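Local structure of chymotrypsin (Cellulomonas bogoriensis, 2EA3) at residues 87-90 against 91-94; 99-102 against 103-106; 155-158 against 159-162. The protein probably cleaves peptide bonds as a serine endopeptidase of the chymotrypsin family, this chain being the trypsin-like protease domain of a longer zymogen. All blocks are in the same frame, centred on the assembly; numbering follows the deposited sequence.

Contact 1: residues 87-90 against 91-94; sequences AAPV and GSAV. With SO4 (sulfate ion), chain B.
Ser92 grips the carbonyl oxygen of Pro89 twice. Its hydroxyl donates from OG to Pro89 O at 2.8 Å, and its own amide reaches the same oxygen, Ser92 N to Pro89 O, over 3.2 Å with an N-H...O angle of 149°. Both donors stand somewhat off the carbonyl plane. A chi1 of -68° sets Ser92 OG beside its own backbone N, so hydroxyl and amide can share Pro89 O; serine suits the place because its hydroxyl is one carbon from CA and can reach the same oxygen as its amide. Ser92 OG also lies against the apolar Pro89 CD (3.3 Å) and Ala88 CB (3.5 Å). The amide bond closes a type II beta turn that runs from Pro89 to Ser92 and leads into strand 93-98, the first strand of the second beta barrel of the chymotrypsin fold. Gly91 takes the third position with a phi of 93°, a conformation that suits a residue with no beta carbon to press on the Val90 carbonyl. Val90, at the second position, points away from 91-94 and its side chain touches Leu111, although Val90 CG1 still lies 3.2 Å from Gly91 N. Gly91 and Ser92 also bond through their backbones to Ile108 on the neighbouring strand. Just past the turn, Ala93 N donates to O3 of a sulfate ion at 2.8 Å, an ion probably left from crystallisation.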
loop_
_atom_site.group_PDB
_atom_site.type_symbol
_atom_site.label_atom_id
_atom_site.label_comp_id
_atom_site.label_asym_id
_atom_site.label_seq_id
_atom_site.Cartn_x
_atom_site.Cartn_y
_atom_site.Cartn_z
ATOM N N ALA A 87 11.824 5.432 -7.505
ATOM C CA ALA A 87 11.447 6.333 -6.418
ATOM C C ALA A 87 11.483 7.784 -6.875
ATOM O O ALA A 87 12.383 8.196 -7.624
ATOM C CB ALA A 87 12.356 6.132 -5.202
ATOM N N ALA A 88 10.479 8.530 -6.437
ATOM C CA ALA A 88 10.322 9.927 -6.779
ATOM C C ALA A 88 10.950 10.753 -5.676
ATOM O O ALA A 88 10.955 10.333 -4.499
ATOM C CB ALA A 88 8.848 10.277 -6.953
ATOM N N PRO A 89 11.510 11.920 -6.037
ATOM C CA PRO A 89 12.127 12.766 -5.027
ATOM C C PRO A 89 11.136 13.580 -4.200
ATOM O O PRO A 89 9.974 13.729 -4.570
ATOM C CB PRO A 89 13.028 13.697 -5.860
ATOM C CG PRO A 89 12.370 13.794 -7.154
ATOM C CD PRO A 89 11.671 12.467 -7.394
ATOM N N VAL A 90 11.615 14.127 -3.086
ATOM C CA VAL A 90 10.832 15.073 -2.290
ATOM C C VAL A 90 10.276 16.177 -3.207
ATOM O O VAL A 90 10.975 16.611 -4.146
ATOM C CB VAL A 90 11.710 15.645 -1.139
ATOM C CG1 VAL A 90 11.030 16.804 -0.426
ATOM C CG2 VAL A 90 12.079 14.523 -0.145
ATOM N N GLY A 91 9.041 16.606 -2.951
ATOM C CA GLY A 91 8.328 17.593 -3.779
ATOM C C GLY A 91 7.441 17.010 -4.867
ATOM O O GLY A 91 6.607 17.719 -5.440
ATOM N N SER A 92 7.598 15.720 -5.149
ATOM C CA SER A 92 6.830 15.075 -6.216
ATOM C C SER A 92 5.344 14.988 -5.912
ATOM O O SER A 92 4.971 14.736 -4.762
ATOM C CB SER A 92 7.330 13.660 -6.467
ATOM O OG SER A 92 8.635 13.726 -7.015
ATOM N N ALA A 93 4.513 15.155 -6.946
ATOM C CA ALA A 93 3.077 14.955 -6.804
ATOM C C ALA A 93 2.838 13.450 -6.758
ATOM O O ALA A 93 3.311 12.694 -7.620
ATOM C CB ALA A 93 2.316 15.585 -7.975
ATOM N N VAL A 94 2.125 13.016 -5.738
ATOM C CA VAL A 94 1.814 11.600 -5.587
ATOM C C VAL A 94 0.320 11.449 -5.321
ATOM O O VAL A 94 -0.334 12.366 -4.774
ATOM C CB VAL A 94 2.612 10.962 -4.442
ATOM C CG1 VAL A 94 4.084 10.823 -4.829
ATOM C CG2 VAL A 94 2.434 11.775 -3.131
HETATM S S SO4 B . 6.191 16.336 -10.329
HETATM O O1 SO4 B . 5.744 16.352 -11.715
HETATM O O2 SO4 B . 6.003 17.653 -9.732
HETATM O O3 SO4 B . 5.431 15.351 -9.569
HETATM O O4 SO4 B . 7.610 15.990 -10.282
#

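Contact 2: residues 99-102 against 103-106; sequences STTG and WHCG
The His104 imidazole meets Thr101 with its edge: the Thr101 carbonyl lies near the ring plane, while Gly102 C comes up obliquely. His104 NE2 donates to Thr101 O at 2.8 Å, but the N-H...O angle of 128° makes the bond weak, and the adjoining His104 CD2 is also near, 3.1 Å from Thr101 O. The ring is turned back along the chain because CG sits beside the backbone N of His104 (chi1 -70°). The Thr101 side chain crosses it at about a right angle, with Thr101 OG1 3.7 Å from His104 CD2. That hydroxyl is engaged mainly by Asp136 OD1, and Arg96 NH2 adds a weak bond. Trp103 sends its indole the other way, against Cys95 and Ser97, and touches Gly102 through Trp103 CB, 3.6 Å from Gly102 C. Glycine suits position 102, where phi is 81° and a beta carbon would press on the Thr101 carbonyl oxygen. Thr100 bonds to Pro134 O and Asp136, and Ser99 OG weakly to Gly135 O, at and just before the Gly-Asp-Ser-Gly motif that in this family carries the active-site serine. The arrangement is that of a beta hairpin joining strands 93-98 and 102-110, crosslinked by the Cys95-Cys105 disulfide, in the second barrel of a chymotrypsin-like protease.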
loop_
_atom_site.group_PDB
_atom_site.type_symbol
_atom_site.label_atom_id
_atom_site.label_comp_id
_atom_site.label_asym_id
_atom_site.label_seq_id
_atom_site.Cartn_x
_atom_site.Cartn_y
_atom_site.Cartn_z
ATOM N N SER A 99 -9.354 2.014 -0.139
ATOM C CA SER A 99 -10.745 1.558 -0.219
ATOM C C SER A 99 -11.743 2.360 0.634
ATOM O O SER A 99 -12.948 2.144 0.532
ATOM C CB SER A 99 -10.800 0.090 0.181
ATOM O OG SER A 99 -10.456 -0.040 1.544
ATOM N N THR A 100 -11.268 3.255 1.496
ATOM C CA THR A 100 -12.182 4.052 2.320
ATOM C C THR A 100 -12.448 5.423 1.736
ATOM O O THR A 100 -13.574 5.910 1.762
ATOM C CB THR A 100 -11.656 4.200 3.763
ATOM O OG1 THR A 100 -11.517 2.883 4.294
ATOM C CG2 THR A 100 -12.619 5.031 4.645
ATOM N N THR A 101 -11.401 6.053 1.224
ATOM C CA THR A 101 -11.540 7.417 0.725
ATOM C C THR A 101 -11.343 7.539 -0.788
ATOM O O THR A 101 -11.579 8.605 -1.351
ATOM C CB THR A 101 -10.601 8.365 1.477
ATOM O OG1 THR A 101 -9.250 7.930 1.297
ATOM C CG2 THR A 101 -10.948 8.376 2.946
ATOM N N GLY A 102 -10.915 6.459 -1.444
ATOM C CA GLY A 102 -10.672 6.500 -2.879
ATOM C C GLY A 102 -9.326 7.111 -3.256
ATOM O O GLY A 102 -8.305 6.803 -2.665
ATOM N N TRP A 103 -9.353 8.010 -4.228
ATOM C CA TRP A 103 -8.146 8.546 -4.866
ATOM C C TRP A 103 -7.936 9.965 -4.382
ATOM O O TRP A 103 -8.802 10.828 -4.578
ATOM C CB TRP A 103 -8.369 8.542 -6.368
ATOM C CG TRP A 103 -7.284 9.078 -7.224
ATOM C CD1 TRP A 103 -7.167 10.347 -7.691
ATOM C CD2 TRP A 103 -6.182 8.337 -7.760
ATOM N NE1 TRP A 103 -6.040 10.451 -8.488
ATOM C CE2 TRP A 103 -5.426 9.228 -8.553
ATOM C CE3 TRP A 103 -5.775 6.999 -7.665
ATOM C CZ2 TRP A 103 -4.277 8.831 -9.249
ATOM C CZ3 TRP A 103 -4.619 6.594 -8.347
ATOM C CH2 TRP A 103 -3.881 7.521 -9.130
ATOM N N HIS A 104 -6.801 10.197 -3.727
ATOM C CA HIS A 104 -6.451 11.515 -3.187
ATOM C C HIS A 104 -4.980 11.755 -3.395
ATOM O O HIS A 104 -4.178 10.820 -3.324
ATOM C CB HIS A 104 -6.760 11.578 -1.699
ATOM C CG HIS A 104 -8.223 11.572 -1.421
ATOM N ND1 HIS A 104 -8.957 12.733 -1.345
ATOM C CD2 HIS A 104 -9.108 10.554 -1.322
ATOM C CE1 HIS A 104 -10.228 12.433 -1.135
ATOM N NE2 HIS A 104 -10.351 11.118 -1.132
ATOM N N CYS A 105 -4.637 13.014 -3.670
ATOM C CA CYS A 105 -3.268 13.320 -4.060
ATOM C C CYS A 105 -2.666 14.378 -3.143
ATOM O O CYS A 105 -3.377 15.027 -2.338
ATOM C CB CYS A 105 -3.210 13.762 -5.526
ATOM S SG CYS A 105 -4.023 12.583 -6.654
ATOM N N GLY A 106 -1.355 14.530 -3.254
ATOM C CA GLY A 106 -0.618 15.465 -2.410
ATOM C C GLY A 106 0.788 15.488 -2.943
ATOM O O GLY A 106 1.012 15.238 -4.138
#

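Contact 3: residues 155-158 against 159-162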
loop_
_atom_site.group_PDB
_atom_site.type_symbol
_atom_site.label_atom_id
_atom_site.label_comp_id
_atom_site.label_asym_id
_atom_site.label_seq_id
_atom_site.Cartn_x
_atom_site.Cartn_y
_atom_site.Cartn_z
ATOM N N SER A 155 -2.105 11.254 10.416
ATOM C CA SER A 155 -3.039 12.041 11.197
ATOM C C SER A 155 -4.036 12.734 10.270
ATOM O O SER A 155 -3.773 12.932 9.068
ATOM C CB SER A 155 -2.263 13.096 11.970
ATOM O OG SER A 155 -1.527 13.911 11.060
ATOM N N GLY A 156 -5.177 13.121 10.829
ATOM C CA GLY A 156 -6.156 13.898 10.073
ATOM C C GLY A 156 -7.053 12.986 9.268
ATOM O O GLY A 156 -7.138 11.801 9.541
ATOM N N ASN A 157 -7.730 13.539 8.273
ATOM C CA ASN A 157 -8.674 12.771 7.474
ATOM C C ASN A 157 -8.856 13.487 6.162
ATOM O O ASN A 157 -8.201 14.506 5.937
ATOM C CB ASN A 157 -10.007 12.603 8.216
ATOM C CG ASN A 157 -10.644 13.927 8.573
ATOM O OD1 ASN A 157 -10.855 14.792 7.719
ATOM N ND2 ASN A 157 -10.982 14.083 9.843
ATOM N N CYS A 158 -9.737 12.979 5.307
ATOM C CA CYS A 158 -9.872 13.533 3.975
ATOM C C CYS A 158 -10.907 14.655 3.914
ATOM O O CYS A 158 -11.102 15.262 2.867
ATOM C CB CYS A 158 -10.148 12.437 2.936
ATOM S SG CYS A 158 -8.685 11.415 2.595
ATOM N N ARG A 159 -11.548 14.939 5.040
ATOM C CA ARG A 159 -12.528 16.017 5.092
ATOM C C ARG A 159 -11.813 17.332 5.390
ATOM O O ARG A 159 -12.095 18.351 4.763
ATOM C CB ARG A 159 -13.616 15.725 6.132
ATOM C CG ARG A 159 -14.541 14.551 5.759
ATOM C CD ARG A 159 -15.428 14.100 6.935
ATOM N NE ARG A 159 -14.642 13.492 8.010
ATOM C CZ ARG A 159 -14.149 12.251 7.989
ATOM N NH1 ARG A 159 -14.363 11.453 6.948
ATOM N NH2 ARG A 159 -13.434 11.809 9.017
ATOM N N THR A 160 -10.869 17.300 6.323
ATOM C CA THR A 160 -10.185 18.519 6.728
ATOM C C THR A 160 -8.701 18.534 6.339
ATOM O O THR A 160 -8.025 19.538 6.533
ATOM C CB THR A 160 -10.359 18.797 8.239
ATOM O OG1 THR A 160 -9.839 17.699 8.991
ATOM C CG2 THR A 160 -11.846 19.011 8.597
ATOM N N GLY A 161 -8.212 17.424 5.795
ATOM C CA GLY A 161 -6.798 17.304 5.434
ATOM C C GLY A 161 -5.999 16.541 6.473
ATOM O O GLY A 161 -6.430 16.343 7.606
ATOM N N GLY A 162 -4.808 16.102 6.102
ATOM C CA GLY A 162 -3.964 15.404 7.055
ATOM C C GLY A 162 -2.579 15.147 6.512
ATOM O O GLY A 162 -2.215 15.646 5.439
#
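Asn157 and Gly161 form an antiparallel hydrogen-bonded pair, with Asn157 N donating to Gly161 O at 3.2 Å and a weak bond returning from Gly161 N to Asn157 O. The two segments thus make the tip of a beta hairpin linking strands 146-154 and 161-168 of the second chymotrypsin-fold barrel. Asn157 organises its bend. With CG lodged between the backbone N and the carbonyl carbon (chi1 58°), the amide arches over the turn, and Asn157 OD1 accepts from Arg159 N at 2.8 Å, an Asx turn, and from Thr160 N at 2.9 Å in a straighter bond (159°). Thr160 OG1 adds a weak third bond to this oxygen. Cys158, tied by disulfide to Cys131, anchors the tip, and its amide donates to Glu133. Arg159, bent at chi3, folds back so that its guanidinium lays one face over Asn157 CG, the planes 36° apart, while NH1 makes a salt bridge with the same Glu133. Lower down, Gly156 and Gly162 pair without hydrogen bonds, their CA atoms just 4.0 Å apart, an approach that suits two residues lacking beta carbons. Here Gly162 CA makes a CA-H...O contact of 3.2 Å with Ser155 O.

All three contacts belong to the second barrel. Contacts 1 and 2 lie at the start of adjacent strands, 93-98 and 102-110; their centres are about 17 Å apart, yet a probable hydrogen bond joins Val94 O to Gly106 N at 2.8 Å. Contacts 2 and 3 are closer, with centres about 11 Å apart, and meet at the Cys131-Cys158 disulfide: Cys158 SG packs 3.8 Å from Thr101 OG1 and 4.0 Å from His104 CD2. Contacts 1 and 3 do not touch, their nearest atoms being about 10 Å apart. Contact 3 holds Glu133 and contact 2 holds Asp136, so both grip the segment leading to Ser137, which with His32 and Asp56 probably forms the catalytic triad.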